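Local coordinates for phage tail sheath protein (Desulfitobacterium hafniense, PDB 3HXL), which probably forms, as many copies packed together, the contractile sheath around the tail tube of a phage or phage-like particle, at residues Ala70-Arg73 with Leu74-Glu77. Numbering follows the deposited sequence.
Sequences AQLR and LINE
R73 and E77 form an i to i+4 salt bridge on the first turn of helix 73-78, a local contact where a 3-10 turn at 70-71 runs into the helix beside the mixed sheet that contains strands 35-40 and 84-89. The turn shows how a helix start is built from both backbone and side chains. L72 stands at the N-cap position, and its carbonyl O takes a well-aligned bond from N76 N (3.1 Å) and a weak, bent one from I75 N. One residue on, R73 O accepts E77 N at 2.9 Å, continuing the i to i+4 pattern that N76 N to L72 O begins. A water spans the N-cap residue, donating to Q71 O and accepting from L74 N, a first-turn amide.

Over this frame the R73 chain starts with CG anti to the backbone N (chi1 167°), then bends at chi2 and chi3, which folds its end back toward E77. R73 NH1 meets E77 OE2 at 3.0 Å; the oxygen lies at the guanidinium edge, near its plane, yet is approached from above the carboxylate plane, the two flat groups being 68° apart. Nearer the backbone than the charged ends, R73 CD lies 3.6 Å from E77 CG, so the aliphatic parts also touch.

L72 and I75, three residues apart, run alongside each other, L72 CD2 3.6 Å from I75 CD1. Both reach L63 of helix 60-63; L72 also packs on Y65, and I75 continues to L40, L85 and L87 on the sheet.

E77 OE1 has further partners in K80 and the Y288 hydroxyl, while R73 NH2 forms a long, weak ion pair with D257. The carboxylate of the buried E77 therefore has both oxygens engaged, and the two nearby cations probably stabilise its negative charge, while I75 carries the apolar pair over to the strands.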
loop_
_atom_site.group_PDB
_atom_site.type_symbol
_atom_site.label_atom_id
_atom_site.label_comp_id
_atom_site.label_asym_id
_atom_site.label_seq_id
_atom_site.Cartn_x
_atom_site.Cartn_y
_atom_site.Cartn_z
ATOM N N ALA A 70 6.694 13.499 12.388
ATOM C CA ALA A 70 7.572 12.336 12.315
ATOM C C ALA A 70 6.824 11.026 12.489
ATOM O O ALA A 70 7.209 9.999 11.925
ATOM C CB ALA A 70 8.664 12.447 13.376
ATOM N N GLN A 71 5.754 11.059 13.275
ATOM C CA GLN A 71 4.971 9.857 13.519
ATOM C C GLN A 71 4.348 9.261 12.260
ATOM O O GLN A 71 4.076 8.066 12.217
ATOM C CB GLN A 71 3.864 10.131 14.547
ATOM C CG GLN A 71 4.371 10.343 15.965
ATOM C CD GLN A 71 4.614 11.803 16.289
ATOM O OE1 GLN A 71 4.932 12.603 15.411
ATOM N NE2 GLN A 71 4.475 12.154 17.563
ATOM N N LEU A 72 4.119 10.074 11.234
ATOM C CA LEU A 72 3.507 9.540 10.019
ATOM C C LEU A 72 4.476 9.413 8.855
ATOM O O LEU A 72 4.065 9.263 7.706
ATOM C CB LEU A 72 2.305 10.396 9.608
ATOM C CG LEU A 72 1.154 10.494 10.622
ATOM C CD1 LEU A 72 0.044 11.348 10.028
ATOM C CD2 LEU A 72 0.623 9.101 10.967
ATOM N N ARG A 73 5.764 9.458 9.161
ATOM C CA ARG A 73 6.800 9.346 8.145
ATOM C C ARG A 73 6.572 8.254 7.087
ATOM O O ARG A 73 6.660 8.527 5.889
ATOM C CB ARG A 73 8.161 9.132 8.820
ATOM C CG ARG A 73 9.255 8.695 7.858
ATOM C CD ARG A 73 9.524 9.766 6.809
ATOM N NE ARG A 73 10.217 10.913 7.385
ATOM C CZ ARG A 73 10.483 12.036 6.726
ATOM N NH1 ARG A 73 10.107 12.173 5.459
ATOM N NH2 ARG A 73 11.125 13.019 7.335
ATOM N N LEU A 74 6.274 7.024 7.511
ATOM C CA LEU A 74 6.078 5.934 6.552
ATOM C C LEU A 74 4.898 6.149 5.614
ATOM O O LEU A 74 4.933 5.740 4.449
ATOM C CB LEU A 74 5.914 4.596 7.284
ATOM C CG LEU A 74 7.072 4.218 8.215
ATOM C CD1 LEU A 74 6.829 2.829 8.814
ATOM C CD2 LEU A 74 8.372 4.241 7.444
ATOM N N ILE A 75 3.849 6.787 6.121
ATOM C CA ILE A 75 2.678 7.060 5.307
ATOM C C ILE A 75 3.084 8.085 4.243
ATOM O O ILE A 75 2.726 7.965 3.074
ATOM C CB ILE A 75 1.528 7.596 6.189
ATOM C CG1 ILE A 75 1.050 6.472 7.118
ATOM C CG2 ILE A 75 0.373 8.098 5.323
ATOM C CD1 ILE A 75 0.031 6.899 8.143
ATOM N N ASN A 76 3.856 9.077 4.667
ATOM C CA ASN A 76 4.337 10.119 3.768
ATOM C C ASN A 76 5.185 9.484 2.660
ATOM O O ASN A 76 4.973 9.752 1.479
ATOM C CB ASN A 76 5.150 11.150 4.571
ATOM C CG ASN A 76 5.708 12.273 3.703
ATOM O OD1 ASN A 76 6.889 12.271 3.338
ATOM N ND2 ASN A 76 4.859 13.226 3.362
ATOM N N GLU A 77 6.121 8.617 3.035
ATOM C CA GLU A 77 6.991 7.971 2.057
ATOM C C GLU A 77 6.256 7.072 1.063
ATOM O O GLU A 77 6.547 7.096 -0.130
ATOM C CB GLU A 77 8.085 7.171 2.773
ATOM C CG GLU A 77 8.955 8.028 3.687
ATOM C CD GLU A 77 9.545 9.233 2.962
ATOM O OE1 GLU A 77 10.422 9.041 2.093
ATOM O OE2 GLU A 77 9.122 10.372 3.258
HETATM O O HOH W 1 5.169 6.276 10.185
#